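Local coordinates for inosine-uridine preferring nucleoside hydrolase family protein (Bacillus anthracis, PDB 2C40) that belongs to the inosine-uridine preferring nucleoside hydrolase family and binds a calcium ion and alpha-D-ribofuranose in one pocket, at residues V32-M45 and N58-K70. Residues are numbered along the deposited sequence; the frame is centred on the assembly and turned at random.
Sequences VSVIPADCYLEPAM and NTIEVAASNSRGK. With RIB (alpha-D-ribofuranose), chain D.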
loop_
_atom_site.group_PDB
_atom_site.type_symbol
_atom_site.label_atom_id
_atom_site.label_comp_id
_atom_site.label_asym_id
_atom_site.label_seq_id
_atom_site.Cartn_x
_atom_site.Cartn_y
_atom_site.Cartn_z
ATOM N N VAL A 32 6.002 24.769 4.302
ATOM C CA VAL A 32 5.243 23.528 4.396
ATOM C C VAL A 32 5.466 23.039 5.796
ATOM O O VAL A 32 6.548 23.211 6.321
ATOM C CB VAL A 32 5.710 22.497 3.350
ATOM C CG1 VAL A 32 4.903 21.240 3.443
ATOM C CG2 VAL A 32 5.567 23.070 1.958
ATOM N N SER A 33 4.431 22.499 6.424
ATOM C CA SER A 33 4.580 21.803 7.704
ATOM C C SER A 33 3.680 20.577 7.843
ATOM O O SER A 33 2.640 20.435 7.176
ATOM C CB SER A 33 4.374 22.785 8.856
ATOM O OG SER A 33 3.171 23.474 8.708
ATOM N N VAL A 34 4.136 19.641 8.669
ATOM C CA VAL A 34 3.461 18.348 8.773
ATOM C C VAL A 34 2.970 18.185 10.187
ATOM O O VAL A 34 3.734 18.345 11.119
ATOM C CB VAL A 34 4.392 17.166 8.406
ATOM C CG1 VAL A 34 3.635 15.812 8.448
ATOM C CG2 VAL A 34 5.058 17.398 7.062
ATOM N N ILE A 35 1.699 17.823 10.323
ATOM C CA ILE A 35 1.144 17.475 11.638
ATOM C C ILE A 35 0.861 15.960 11.669
ATOM O O ILE A 35 0.303 15.399 10.722
ATOM C CB ILE A 35 -0.115 18.372 12.044
ATOM C CG1 ILE A 35 -0.479 18.144 13.518
ATOM C CG2 ILE A 35 -1.314 18.142 11.087
ATOM C CD1 ILE A 35 -1.650 18.953 13.994
ATOM N N PRO A 36 1.299 15.274 12.743
ATOM C CA PRO A 36 1.140 13.823 12.825
ATOM C C PRO A 36 -0.290 13.337 13.196
ATOM O O PRO A 36 -0.493 12.659 14.198
ATOM C CB PRO A 36 2.223 13.444 13.866
ATOM C CG PRO A 36 2.224 14.551 14.794
ATOM C CD PRO A 36 2.057 15.795 13.904
ATOM N N ALA A 37 -1.266 13.672 12.358
ATOM C CA ALA A 37 -2.657 13.355 12.639
ATOM C C ALA A 37 -2.999 12.077 11.857
ATOM O O ALA A 37 -2.952 10.986 12.429
ATOM C CB ALA A 37 -3.561 14.520 12.291
ATOM N N ASP A 38 -3.290 12.184 10.564
ATOM C CA ASP A 38 -3.521 10.982 9.746
ATOM C C ASP A 38 -2.218 10.406 9.182
ATOM O O ASP A 38 -2.156 9.955 8.043
ATOM C CB ASP A 38 -4.480 11.314 8.637
ATOM C CG ASP A 38 -5.088 10.111 8.011
ATOM O OD1 ASP A 38 -5.594 10.303 6.902
ATOM O OD2 ASP A 38 -5.034 9.007 8.582
ATOM N N CYS A 39 -1.171 10.481 9.979
ATOM C CA CYS A 39 0.144 10.020 9.584
ATOM C C CYS A 39 1.015 9.872 10.820
ATOM O O CYS A 39 0.723 10.427 11.859
ATOM C CB CYS A 39 0.828 10.979 8.592
ATOM S SG CYS A 39 1.534 12.532 9.259
ATOM N N TYR A 40 2.060 9.070 10.670
ATOM C CA TYR A 40 3.205 9.098 11.539
ATOM C C TYR A 40 4.162 10.174 11.027
ATOM O O TYR A 40 4.341 10.341 9.845
ATOM C CB TYR A 40 3.858 7.716 11.582
ATOM C CG TYR A 40 3.049 6.708 12.385
ATOM C CD1 TYR A 40 1.982 5.995 11.812
ATOM C CD2 TYR A 40 3.313 6.509 13.725
ATOM C CE1 TYR A 40 1.229 5.094 12.571
ATOM C CE2 TYR A 40 2.585 5.590 14.479
ATOM C CZ TYR A 40 1.554 4.885 13.892
ATOM O OH TYR A 40 0.865 3.998 14.674
ATOM N N LEU A 41 4.764 10.921 11.940
ATOM C CA LEU A 41 5.526 12.118 11.570
ATOM C C LEU A 41 6.737 11.851 10.674
ATOM O O LEU A 41 7.004 12.592 9.728
ATOM C CB LEU A 41 5.984 12.847 12.831
ATOM C CG LEU A 41 6.634 14.229 12.652
ATOM C CD1 LEU A 41 5.691 15.278 12.013
ATOM C CD2 LEU A 41 7.127 14.643 14.045
ATOM N N GLU A 42 7.504 10.830 11.004
ATOM C CA GLU A 42 8.744 10.568 10.264
ATOM C C GLU A 42 8.581 10.267 8.773
ATOM O O GLU A 42 9.158 10.966 7.960
ATOM C CB GLU A 42 9.585 9.514 10.966
ATOM C CG GLU A 42 10.125 10.050 12.310
ATOM C CD GLU A 42 10.977 11.353 12.143
ATOM O OE1 GLU A 42 12.047 11.272 11.490
ATOM O OE2 GLU A 42 10.561 12.457 12.634
ATOM N N PRO A 43 7.765 9.249 8.391
ATOM C CA PRO A 43 7.555 9.041 6.942
ATOM C C PRO A 43 6.911 10.199 6.197
ATOM O O PRO A 43 7.164 10.360 5.012
ATOM C CB PRO A 43 6.650 7.786 6.896
ATOM C CG PRO A 43 5.947 7.819 8.172
ATOM C CD PRO A 43 7.036 8.234 9.158
ATOM N N ALA A 44 6.051 10.974 6.853
ATOM C CA ALA A 44 5.393 12.109 6.228
ATOM C C ALA A 44 6.383 13.283 5.978
ATOM O O ALA A 44 6.319 13.990 4.928
ATOM C CB ALA A 44 4.230 12.582 7.127
ATOM N N MET A 45 7.241 13.524 6.974
ATOM C CA MET A 45 8.323 14.494 6.833
ATOM C C MET A 45 9.201 14.094 5.694
ATOM O O MET A 45 9.402 14.893 4.797
ATOM C CB MET A 45 9.170 14.556 8.101
ATOM C CG MET A 45 8.537 15.327 9.157
ATOM S SD MET A 45 8.413 17.086 8.726
ATOM C CE MET A 45 7.164 17.334 9.877
ATOM N N ASN A 58 11.734 26.152 -6.022
ATOM C CA ASN A 58 12.636 26.944 -5.203
ATOM C C ASN A 58 13.060 26.112 -3.986
ATOM O O ASN A 58 12.550 25.000 -3.773
ATOM C CB ASN A 58 11.976 28.284 -4.820
ATOM N N THR A 59 14.014 26.638 -3.222
ATOM C CA THR A 59 14.467 26.040 -1.960
ATOM C C THR A 59 13.398 26.373 -0.899
ATOM O O THR A 59 13.079 27.528 -0.709
ATOM C CB THR A 59 15.907 26.617 -1.606
ATOM O OG1 THR A 59 16.822 25.577 -1.265
ATOM C CG2 THR A 59 15.889 27.660 -0.476
ATOM N N ILE A 60 12.758 25.374 -0.290
ATOM C CA ILE A 60 11.923 25.593 0.911
ATOM C C ILE A 60 12.245 24.553 1.985
ATOM O O ILE A 60 12.983 23.612 1.741
ATOM C CB ILE A 60 10.384 25.558 0.610
ATOM C CG1 ILE A 60 9.970 24.268 -0.081
ATOM C CG2 ILE A 60 9.974 26.745 -0.259
ATOM C CD1 ILE A 60 8.481 24.110 -0.145
ATOM N N GLU A 61 11.685 24.752 3.176
ATOM C CA GLU A 61 11.870 23.823 4.287
ATOM C C GLU A 61 10.540 23.272 4.772
ATOM O O GLU A 61 9.505 23.899 4.605
ATOM C CB GLU A 61 12.665 24.509 5.392
ATOM C CG GLU A 61 13.982 25.103 4.834
ATOM C CD GLU A 61 14.907 25.664 5.886
ATOM O OE1 GLU A 61 14.484 25.814 7.069
ATOM O OE2 GLU A 61 16.068 25.984 5.495
ATOM N N VAL A 62 10.601 22.092 5.378
ATOM C CA VAL A 62 9.434 21.420 5.935
ATOM C C VAL A 62 9.584 21.402 7.459
ATOM O O VAL A 62 10.579 20.887 7.966
ATOM C CB VAL A 62 9.268 19.975 5.369
ATOM C CG1 VAL A 62 7.996 19.329 5.838
ATOM C CG2 VAL A 62 9.266 19.997 3.848
ATOM N N ALA A 63 8.604 21.976 8.172
ATOM C CA ALA A 63 8.608 21.973 9.612
ATOM C C ALA A 63 7.769 20.843 10.177
ATOM O O ALA A 63 6.705 20.503 9.652
ATOM C CB ALA A 63 8.095 23.294 10.131
ATOM N N ALA A 64 8.241 20.292 11.280
ATOM C CA ALA A 64 7.540 19.279 12.032
ATOM C C ALA A 64 6.715 19.889 13.156
ATOM O O ALA A 64 7.258 20.644 13.978
ATOM C CB ALA A 64 8.593 18.271 12.617
ATOM N N SER A 65 5.429 19.532 13.208
ATOM C CA SER A 65 4.564 19.912 14.324
ATOM C C SER A 65 4.919 19.184 15.608
ATOM O O SER A 65 5.468 18.093 15.566
ATOM C CB SER A 65 3.101 19.594 13.993
ATOM O OG SER A 65 2.274 19.923 15.071
ATOM N N ASN A 66 4.669 19.812 16.759
ATOM C CA ASN A 66 4.721 19.071 18.034
ATOM C C ASN A 66 3.348 19.121 18.677
ATOM O O ASN A 66 3.175 18.823 19.864
ATOM C CB ASN A 66 5.895 19.474 18.974
ATOM C CG ASN A 66 5.883 20.948 19.397
ATOM O OD1 ASN A 66 6.825 21.399 20.062
ATOM N ND2 ASN A 66 4.845 21.688 19.057
ATOM N N SER A 67 2.358 19.433 17.840
ATOM C CA SER A 67 0.966 19.445 18.271
ATOM C C SER A 67 0.545 18.027 18.534
ATOM O O SER A 67 1.021 17.074 17.887
ATOM C CB SER A 67 0.077 20.093 17.239
ATOM O OG SER A 67 0.264 21.519 17.190
ATOM N N ARG A 68 -0.322 17.880 19.523
ATOM C CA ARG A 68 -0.912 16.597 19.839
ATOM C C ARG A 68 -2.414 16.668 19.653
ATOM O O ARG A 68 -3.018 17.706 19.851
ATOM C CB ARG A 68 -0.592 16.242 21.260
ATOM C CG ARG A 68 0.859 16.044 21.504
ATOM C CD ARG A 68 1.104 15.970 22.983
ATOM N NE ARG A 68 2.512 15.777 23.274
ATOM C CZ ARG A 68 2.995 15.344 24.441
ATOM N NH1 ARG A 68 2.170 15.038 25.441
ATOM N NH2 ARG A 68 4.309 15.268 24.620
ATOM N N GLY A 69 -3.020 15.556 19.279
ATOM C CA GLY A 69 -4.469 15.512 19.046
ATOM C C GLY A 69 -5.266 15.055 20.245
ATOM O O GLY A 69 -4.761 14.362 21.134
ATOM N N LYS A 70 -6.535 15.471 20.271
ATOM C CA LYS A 70 -7.496 15.004 21.279
ATOM C C LYS A 70 -8.013 13.629 20.952
ATOM O O LYS A 70 -8.209 12.777 21.846
ATOM C CB LYS A 70 -8.668 15.990 21.317
ATOM C CG LYS A 70 -9.631 15.739 22.500
ATOM C CD LYS A 70 -10.323 17.035 22.831
ATOM C CE LYS A 70 -11.658 16.897 23.548
ATOM N NZ LYS A 70 -12.609 18.043 23.036
HETATM O O5 RIB D . -11.863 13.616 7.019
HETATM C C5 RIB D . -11.133 13.600 5.760
HETATM C C4 RIB D . -9.639 13.679 6.081
HETATM O O4 RIB D . -9.296 12.451 6.757
HETATM C C3 RIB D . -8.643 13.882 4.920
HETATM O O3 RIB D . -8.077 15.229 5.025
HETATM C C2 RIB D . -7.624 12.659 4.993
HETATM O O2 RIB D . -6.130 12.805 4.919
HETATM C C1 RIB D . -8.022 11.928 6.300
#
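Val34 and Val62 meet on the face of the sheet that helix 41-55 covers, in a parallel beta-alpha-beta unit made of strand 27-34, that helix and strand 62-64, the outermost strand on this side of the chain's sheet. CG2 of Val34 lies obliquely across CG1 of Val62, 3.7 Å away. From the helix side Met45 comes in over the same methyl: its chain bends at chi2 (-67°) and runs past Val62 in the opposite sense, leaving SD 3.7 Å from Val62 CG1. Ile52 and Arg49 of the helix also touch Val62, while Leu41, one turn before Met45, lays CD2 loosely alongside CB of Ala64. Further back along the chain, just before strand 62-64, CD1 of Ile60 touches CG2 of Val32.

Three backbone bonds join the two segments, Ala63 N to Val32 O, Val34 N to Ala63 O and Ser65 N to Val34 O, the third continuing the pairing one residue past strand 62-64. Ser33 and Ala63 turn to the other face, CB to CB at 4.0 Å, where Ala105 and His108 of helix 105-115 pack; Ser33 OG is hydrogen-bonded to Tyr5 and Asn7.

Past the last bridge the chains stay in touch through Ile35. With CG1 anti to the backbone N (chi1 -169°) and chi2 extended, its side chain reaches along Ser65 to bring CD1 within 3.8 Å of Ser67 CB, and Pro36 rests CD against Ser65 CB. Beyond this end of strand 27-34 the loop carries Asp38 into the ribofuranose pocket, its OD1 3.0 Å from C1 of the sugar. Asp130 OD1 is hydrogen-bonded to both Ser65 OG and Ser67 OG, and Ser65 OG closes an ST turn by accepting from Ser67 N at 2.8 Å.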